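Local coordinates for minor fimbrium subunit Mfa5 (Porphyromonas gingivalis ATCC 33277, PDB 6TO1), which serves as an accessory subunit of minor fimbriae, pili that mediate biofilm formation and adhesion to host cells and other oral bacteria, at residues V126-V131 with D227-L232; Y477-D482 with K632-A637. One frame throughout, in Å; residues are numbered along the deposited sequence. Where two conformers were deposited one is given.

Contact 1 of 2, residues V126-V131 with D227-L232; sequences VDVVMV and DKHIIL
Val126, Val128 and Met130 meet Asp227, His229 and Ile231 on one face of a parallel strand pair, while Val129 and Val131 meet Ile230 and Leu232 on the other. The segment axes run at 14° to each other. Asp127, Val129 and Val131 turn their N-H groups to the carbonyls of Asp227, His229 and Ile231; in return His229 N reaches Asp127 O at 2.9 Å, and Ile231 N reaches Val129 O. Val126, Val128 and Met130 bond through their backbones to strand 170-177 and, for Val126, also to Gly169 just before it, so strand 126-133 lies inside the sheet of the von Willebrand factor A domain, a Rossmann-like fold with helices on both faces.

His229 shows how the first face is filled. His229 CB lies 4.2 Å from Val128 CG2. CG stands anti to the carbonyl carbon (chi1 -58°), which brings the CD2 edge of the imidazole to Val126: His229 CD2 is 3.4 Å from Val126 CG2, near the ring plane, and His229 NE2 follows at 3.9 Å from the same methyl. ND1 is hydrogen-bonded to His359 NE2 on strand 357-362. Farther along this face, Ile231 CD1 comes within 3.6 Å of Val128 CG1.

On the other face the two methyls of Val131 divide their neighbours: CG2 touches Ile230 CG2 at 3.9 Å, and CG1 touches Leu232 CD1 at 3.8 Å. Helix 209-220 covers Val129 and Val131 through Ala216. Asp127, also on this face, forms a salt bridge with Arg171 and a hydrogen bond with Ser223 through OD2.

The interior is joined by backbone bonds and branched aliphatic groups, whereas polar side chains gather toward the strand starts. Since the two histidines share a hydrogen bond, one nitrogen must donate and the other accept, and double protonation of both rings is unlikely.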
ATOM      1  N   VAL A 126      -6.522 -13.126   6.843  1.00 21.40           N
ATOM      2  CA  VAL A 126      -6.079 -13.934   7.973  1.00 19.87           C
ATOM      3  C   VAL A 126      -7.270 -14.749   8.441  1.00 21.65           C
ATOM      4  O   VAL A 126      -8.376 -14.216   8.598  1.00 21.81           O
ATOM      5  CB  VAL A 126      -5.513 -13.071   9.115  1.00 18.62           C
ATOM      6  CG1 VAL A 126      -6.463 -11.896   9.440  1.00 28.62           C
ATOM      7  CG2 VAL A 126      -5.232 -13.910  10.367  1.00 21.32           C
ATOM      8  N   ASP A 127      -7.061 -16.047   8.611  1.00 21.23           N
ATOM      9  CA  ASP A 127      -8.073 -16.944   9.138  1.00 18.59           C
ATOM     10  C   ASP A 127      -7.591 -17.467  10.483  1.00 19.43           C
ATOM     11  O   ASP A 127      -6.404 -17.763  10.650  1.00 20.40           O
ATOM     12  CB  ASP A 127      -8.346 -18.120   8.189  1.00 18.36           C
ATOM     13  CG  ASP A 127      -9.279 -17.754   7.050  1.00 23.90           C
ATOM     14  OD1 ASP A 127     -10.068 -16.795   7.192  1.00 21.46           O
ATOM     15  OD2 ASP A 127      -9.219 -18.445   6.005  1.00 23.46           O
ATOM     16  N   VAL A 128      -8.519 -17.569  11.431  1.00 18.23           N
ATOM     17  CA  VAL A 128      -8.240 -17.951  12.815  1.00 15.76           C
ATOM     18  C   VAL A 128      -9.181 -19.076  13.193  1.00 17.17           C
ATOM     19  O   VAL A 128     -10.384 -18.994  12.918  1.00 18.34           O
ATOM     20  CB  VAL A 128      -8.442 -16.767  13.784  1.00 16.90           C
ATOM     21  CG1 VAL A 128      -8.183 -17.182  15.221  1.00 18.82           C
ATOM     22  CG2 VAL A 128      -7.591 -15.585  13.353  1.00 17.57           C
ATOM     23  N   VAL A 129      -8.649 -20.116  13.827  1.00 15.58           N
ATOM     24  CA  VAL A 129      -9.478 -21.141  14.442  1.00 16.63           C
ATOM     25  C   VAL A 129      -9.237 -21.092  15.938  1.00 19.53           C
ATOM     26  O   VAL A 129      -8.114 -21.327  16.403  1.00 17.38           O
ATOM     27  CB  VAL A 129      -9.191 -22.566  13.930  1.00 14.71           C
ATOM     28  CG1 VAL A 129     -10.223 -23.521  14.584  1.00 16.54           C
ATOM     29  CG2 VAL A 129      -9.244 -22.639  12.429  1.00 18.60           C
ATOM     30  N   MET A 130     -10.285 -20.790  16.693  0.54 18.52           N
ATOM     31  CA  MET A 130     -10.226 -20.813  18.141  0.54 18.29           C
ATOM     32  C   MET A 130     -10.638 -22.198  18.613  0.54 18.49           C
ATOM     33  O   MET A 130     -11.625 -22.759  18.121  0.54 16.93           O
ATOM     34  CB  MET A 130     -11.152 -19.757  18.734  0.54 17.80           C
ATOM     35  CG  MET A 130     -10.739 -18.334  18.423  0.54 19.85           C
ATOM     36  SD  MET A 130     -11.944 -17.159  19.072  0.54 21.24           S
ATOM     37  CE  MET A 130     -11.697 -17.297  20.843  0.54 18.46           C
ATOM     38  N   VAL A 131      -9.880 -22.735  19.572  1.00 16.60           N
ATOM     39  CA  VAL A 131     -10.076 -24.101  20.108  1.00 15.40           C
ATOM     40  C   VAL A 131     -10.153 -23.995  21.627  1.00 16.98           C
ATOM     41  O   VAL A 131      -9.147 -23.655  22.281  1.00 17.97           O
ATOM     42  CB  VAL A 131      -8.923 -25.036  19.688  1.00 16.08           C
ATOM     43  CG1 VAL A 131      -9.167 -26.459  20.134  1.00 15.80           C
ATOM     44  CG2 VAL A 131      -8.706 -24.936  18.185  1.00 15.10           C
ATOM     45  N   ASP A 227      -2.300 -15.378   6.308  1.00 22.32           N
ATOM     46  CA  ASP A 227      -1.968 -15.708   7.685  1.00 22.39           C
ATOM     47  C   ASP A 227      -3.002 -16.682   8.222  1.00 21.34           C
ATOM     48  O   ASP A 227      -4.204 -16.486   8.020  1.00 19.41           O
ATOM     49  CB  ASP A 227      -1.976 -14.492   8.591  1.00 22.33           C
ATOM     50  CG  ASP A 227      -0.881 -13.508   8.265  1.00 34.40           C
ATOM     51  OD1 ASP A 227       0.103 -13.907   7.627  1.00 29.66           O
ATOM     52  OD2 ASP A 227      -1.028 -12.347   8.674  1.00 30.61           O
ATOM     53  N   LYS A 228      -2.538 -17.677   8.972  1.00 20.18           N
ATOM     54  CA  LYS A 228      -3.405 -18.729   9.495  1.00 19.39           C
ATOM     55  C   LYS A 228      -3.002 -18.993  10.934  1.00 20.41           C
ATOM     56  O   LYS A 228      -1.847 -19.371  11.201  1.00 22.46           O
ATOM     57  CB  LYS A 228      -3.298 -20.000   8.643  1.00 18.74           C
ATOM     58  CG  LYS A 228      -3.782 -19.850   7.219  1.00 22.66           C
ATOM     59  CD  LYS A 228      -3.512 -21.091   6.377  1.00 26.96           C
ATOM     60  CE  LYS A 228      -3.741 -20.820   4.890  1.00 24.46           C
ATOM     61  NZ  LYS A 228      -3.219 -21.931   4.046  1.00 30.36           N
ATOM     62  N   HIS A 229      -3.938 -18.767  11.859  1.00 15.85           N
ATOM     63  CA  HIS A 229      -3.691 -18.887  13.287  1.00 19.11           C
ATOM     64  C   HIS A 229      -4.632 -19.894  13.936  1.00 17.12           C
ATOM     65  O   HIS A 229      -5.821 -19.935  13.621  1.00 18.11           O
ATOM     66  CB  HIS A 229      -3.900 -17.551  14.026  1.00 18.50           C
ATOM     67  CG  HIS A 229      -3.041 -16.432  13.541  1.00 22.36           C
ATOM     68  ND1 HIS A 229      -1.876 -16.059  14.180  1.00 18.92           N
ATOM     69  CD2 HIS A 229      -3.177 -15.595  12.489  1.00 26.38           C
ATOM     70  CE1 HIS A 229      -1.345 -15.020  13.557  1.00 24.88           C
ATOM     71  NE2 HIS A 229      -2.110 -14.730  12.516  1.00 22.09           N
ATOM     72  N   ILE A 230      -4.093 -20.687  14.854  1.00 17.87           N
ATOM     73  CA  ILE A 230      -4.878 -21.502  15.777  1.00 18.64           C
ATOM     74  C   ILE A 230      -4.624 -20.978  17.176  1.00 18.87           C
ATOM     75  O   ILE A 230      -3.466 -20.820  17.579  1.00 18.87           O
ATOM     76  CB  ILE A 230      -4.523 -22.994  15.679  1.00 15.44           C
ATOM     77  CG1 ILE A 230      -4.851 -23.489  14.275  1.00 17.61           C
ATOM     78  CG2 ILE A 230      -5.213 -23.792  16.780  1.00 17.31           C
ATOM     79  CD1 ILE A 230      -4.321 -24.914  13.981  1.00 23.03           C
ATOM     80  N   ILE A 231      -5.701 -20.698  17.909  1.00 15.58           N
ATOM     81  CA  ILE A 231      -5.615 -20.254  19.297  1.00 16.27           C
ATOM     82  C   ILE A 231      -6.201 -21.344  20.190  1.00 19.07           C
ATOM     83  O   ILE A 231      -7.405 -21.601  20.143  1.00 20.24           O
ATOM     84  CB  ILE A 231      -6.364 -18.924  19.521  1.00 18.59           C
ATOM     85  CG1 ILE A 231      -5.803 -17.817  18.642  1.00 20.71           C
ATOM     86  CG2 ILE A 231      -6.353 -18.533  21.020  1.00 18.25           C
ATOM     87  CD1 ILE A 231      -6.792 -16.602  18.493  1.00 21.12           C
ATOM     88  N   LEU A 232      -5.373 -21.930  21.056  1.00 18.43           N
ATOM     89  CA  LEU A 232      -5.813 -22.972  21.972  1.00 19.82           C
ATOM     90  C   LEU A 232      -5.936 -22.398  23.371  1.00 16.21           C
ATOM     91  O   LEU A 232      -4.974 -21.857  23.913  1.00 17.64           O
ATOM     92  CB  LEU A 232      -4.828 -24.150  21.976  1.00 16.69           C
ATOM     93  CG  LEU A 232      -5.071 -25.279  22.949  1.00 16.92           C
ATOM     94  CD1 LEU A 232      -6.360 -26.030  22.653  1.00 19.15           C
ATOM     95  CD2 LEU A 232      -3.838 -26.217  22.913  1.00 16.83           C
TER

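Contact 2 of 2, residues Y477-D482 with K632-A637; sequences YIQNND and KPAGNA
Lys632 NZ is gripped from several directions where helix 475-480 packs against the start of strand 634-643, parallel to strand 530-539. Asp482 OD1 forms a salt bridge with Lys632 NZ at 2.9 Å, met on the anti side of the carboxylate and 32° out of its plane. Gln479 O accepts a hydrogen bond at 3.1 Å from Lys632 NZ, which stands well above that carbonyl plane. Ile478 O and Asn481 O add weak, secondary bonds and a water links NZ to Ile478 O, so three N-H groups must be shared among these acceptors. The lysine chain bends at chi2 (-61°) and then runs extended to this cluster of carbonyls, whose partial negative charge probably steadies the ammonium.

Gln479 leans the other way. Its amide reaches the backbone around Ala634: OE1 accepts from Ala634 N, although its modelled place is less sure, and NE2 is bridged to Lys632 O by a second water. Ile478 CG2 packs on Pro633 CD at 3.7 Å, with Leu475 and Leu528 also touching the proline. Asn481 folds back on Tyr477: Asn481 ND2 donates to Tyr477 O at 3.0 Å while lying 3.4 Å above the centre of the Tyr477 ring.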
ATOM      1  N   TYR A 477       7.904  31.089 -29.797  1.00 23.01           N
ATOM      2  CA  TYR A 477       7.987  29.718 -30.295  1.00 23.74           C
ATOM      3  C   TYR A 477       6.645  29.253 -30.850  1.00 23.14           C
ATOM      4  O   TYR A 477       6.576  28.652 -31.933  1.00 25.66           O
ATOM      5  CB  TYR A 477       8.463  28.772 -29.189  1.00 25.66           C
ATOM      6  CG  TYR A 477       8.702  27.383 -29.717  1.00 22.08           C
ATOM      7  CD1 TYR A 477       9.968  26.986 -30.140  1.00 29.59           C
ATOM      8  CD2 TYR A 477       7.657  26.484 -29.829  1.00 25.18           C
ATOM      9  CE1 TYR A 477      10.177  25.714 -30.643  1.00 30.30           C
ATOM     10  CE2 TYR A 477       7.851  25.229 -30.336  1.00 27.86           C
ATOM     11  CZ  TYR A 477       9.108  24.843 -30.727  1.00 33.82           C
ATOM     12  OH  TYR A 477       9.273  23.580 -31.228  1.00 35.84           O
ATOM     13  N   ILE A 478       5.563  29.484 -30.098  1.00 21.00           N
ATOM     14  CA  ILE A 478       4.235  29.082 -30.546  1.00 22.03           C
ATOM     15  C   ILE A 478       3.877  29.802 -31.840  1.00 23.85           C
ATOM     16  O   ILE A 478       3.325  29.208 -32.769  1.00 20.20           O
ATOM     17  CB  ILE A 478       3.200  29.342 -29.431  1.00 21.07           C
ATOM     18  CG1 ILE A 478       3.504  28.412 -28.232  1.00 25.18           C
ATOM     19  CG2 ILE A 478       1.810  29.152 -29.915  1.00 20.36           C
ATOM     20  CD1 ILE A 478       2.795  28.764 -26.998  1.00 24.69           C
ATOM     21  N   GLN A 479       4.220  31.085 -31.938  1.00 23.01           N
ATOM     22  CA  GLN A 479       3.959  31.818 -33.171  1.00 22.87           C
ATOM     23  C   GLN A 479       4.688  31.195 -34.351  1.00 21.94           C
ATOM     24  O   GLN A 479       4.123  31.077 -35.445  1.00 25.99           O
ATOM     25  CB  GLN A 479       4.391  33.286 -33.010  1.00 25.49           C
ATOM     26  CG  GLN A 479       4.031  34.156 -34.215  1.00 26.60           C
ATOM     27  CD  GLN A 479       2.551  34.455 -34.297  1.00 28.89           C
ATOM     28  OE1 GLN A 479       1.824  34.296 -33.327  1.00 25.12           O
ATOM     29  NE2 GLN A 479       2.097  34.901 -35.464  1.00 29.82           N
ATOM     30  N   ASN A 480       5.939  30.792 -34.155  1.00 23.53           N
ATOM     31  CA  ASN A 480       6.793  30.350 -35.242  1.00 23.75           C
ATOM     32  C   ASN A 480       6.683  28.867 -35.553  1.00 31.36           C
ATOM     33  O   ASN A 480       7.364  28.399 -36.474  1.00 30.85           O
ATOM     34  CB  ASN A 480       8.239  30.696 -34.905  1.00 27.20           C
ATOM     35  CG  ASN A 480       8.472  32.188 -34.842  1.00 33.11           C
ATOM     36  OD1 ASN A 480       7.752  32.952 -35.448  1.00 28.71           O
ATOM     37  ND2 ASN A 480       9.442  32.601 -34.054  1.00 42.11           N
ATOM     38  N   ASN A 481       5.842  28.123 -34.838  1.00 23.97           N
ATOM     39  CA  ASN A 481       5.742  26.687 -35.047  1.00 27.71           C
ATOM     40  C   ASN A 481       4.282  26.276 -35.042  1.00 32.76           C
ATOM     41  O   ASN A 481       3.516  26.710 -34.176  1.00 33.29           O
ATOM     42  CB  ASN A 481       6.501  25.927 -33.959  1.00 28.65           C
ATOM     43  CG  ASN A 481       7.997  26.035 -34.120  1.00 27.70           C
ATOM     44  OD1 ASN A 481       8.602  25.261 -34.846  1.00 35.01           O
ATOM     45  ND2 ASN A 481       8.604  27.033 -33.471  1.00 23.19           N
ATOM     46  N   ASP A 482       3.911  25.408 -35.984  1.00 24.31           N
ATOM     47  CA  ASP A 482       2.540  24.928 -36.083  1.00 19.13           C
ATOM     48  C   ASP A 482       2.374  23.700 -35.189  1.00 31.19           C
ATOM     49  O   ASP A 482       2.246  22.565 -35.641  1.00 23.48           O
ATOM     50  CB  ASP A 482       2.194  24.636 -37.537  1.00 26.81           C
ATOM     51  CG  ASP A 482       2.086  25.908 -38.360  1.00 34.11           C
ATOM     52  OD1 ASP A 482       1.599  26.918 -37.818  1.00 34.94           O
ATOM     53  OD2 ASP A 482       2.512  25.911 -39.527  1.00 27.55           O
ATOM     54  N   LYS A 632      -1.692  31.612 -32.200  1.00 21.87           N
ATOM     55  CA  LYS A 632      -0.700  32.470 -32.845  1.00 23.26           C
ATOM     56  C   LYS A 632      -0.711  33.779 -32.067  1.00 25.93           C
ATOM     57  O   LYS A 632      -1.358  34.754 -32.463  1.00 26.97           O
ATOM     58  CB  LYS A 632      -1.038  32.671 -34.326  1.00 26.60           C
ATOM     59  CG  LYS A 632      -0.909  31.394 -35.155  1.00 26.06           C
ATOM     60  CD  LYS A 632       0.521  30.845 -35.142  1.00 26.90           C
ATOM     61  CE  LYS A 632       0.619  29.523 -35.942  1.00 25.01           C
ATOM     62  NZ  LYS A 632       1.977  28.922 -35.761  1.00 34.87           N
ATOM     63  N   PRO A 633      -0.021  33.822 -30.927  1.00 22.29           N
ATOM     64  CA  PRO A 633      -0.274  34.883 -29.943  1.00 22.15           C
ATOM     65  C   PRO A 633       0.675  36.065 -29.995  1.00 20.34           C
ATOM     66  O   PRO A 633       0.577  36.919 -29.110  1.00 26.60           O
ATOM     67  CB  PRO A 633      -0.082  34.122 -28.626  1.00 21.60           C
ATOM     68  CG  PRO A 633       1.118  33.251 -28.945  1.00 22.36           C
ATOM     69  CD  PRO A 633       0.790  32.725 -30.350  1.00 22.30           C
ATOM     70  N   ALA A 634       1.589  36.114 -30.965  1.00 24.34           N
ATOM     71  CA  ALA A 634       2.616  37.156 -31.036  1.00 21.50           C
ATOM     72  C   ALA A 634       2.565  37.802 -32.420  1.00 22.03           C
ATOM     73  O   ALA A 634       3.177  37.319 -33.378  1.00 22.46           O
ATOM     74  CB  ALA A 634       4.008  36.579 -30.746  1.00 22.23           C
ATOM     75  N   GLY A 635       1.792  38.869 -32.536  1.00 24.66           N
ATOM     76  CA  GLY A 635       1.771  39.621 -33.768  1.00 28.38           C
ATOM     77  C   GLY A 635       2.955  40.567 -33.894  1.00 19.40           C
ATOM     78  O   GLY A 635       3.604  40.960 -32.913  1.00 24.17           O
ATOM     79  N   ASN A 636       3.257  40.945 -35.142  1.00 22.73           N
ATOM     80  CA  ASN A 636       4.402  41.806 -35.417  1.00 22.62           C
ATOM     81  C   ASN A 636       4.004  42.793 -36.502  1.00 24.61           C
ATOM     82  O   ASN A 636       3.615  42.380 -37.597  1.00 22.23           O
ATOM     83  CB  ASN A 636       5.639  41.013 -35.870  1.00 22.08           C
ATOM     84  CG  ASN A 636       6.281  40.229 -34.744  1.00 26.79           C
ATOM     85  OD1 ASN A 636       7.107  40.752 -33.982  1.00 24.69           O
ATOM     86  ND2 ASN A 636       5.888  38.970 -34.618  1.00 31.01           N
ATOM     87  N   ALA A 637       4.078  44.078 -36.188  1.00 23.41           N
ATOM     88  CA  ALA A 637       3.919  45.142 -37.175  1.00 23.84           C
ATOM     89  C   ALA A 637       5.293  45.645 -37.572  1.00 24.16           C
ATOM     90  O   ALA A 637       6.174  45.828 -36.715  1.00 23.04           O
ATOM     91  CB  ALA A 637       3.096  46.297 -36.619  1.00 22.93           C
TER
HETATM   92  O   HOH W   1       1.081  27.742 -33.040  1.00 25.18           O
HETATM   93  O   HOH W   2      -0.697  36.011 -35.067  1.00 29.72           O

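How the contacts relate
The two contacts lie on opposite sides of the centre of an elongated chain, with centres 72 Å apart and nearest atoms about 55 Å apart. They follow in series: contact 1 closes before contact 2 opens. Contact 1 sits inside the von Willebrand factor A domain, where strand 126-133 leads toward the magnesium ligands Ser135 and Ser137; the side chain of Leu232 is about 11 Å from the ion, and Thr207 is a further ligand. Contact 2 is built differently, from a lysine ammonium, a glutamine amide, two waters and a small apolar touch where a helix meets the start of a distant strand, in place of the continuous backbone pairing of 126-131 with 227-232.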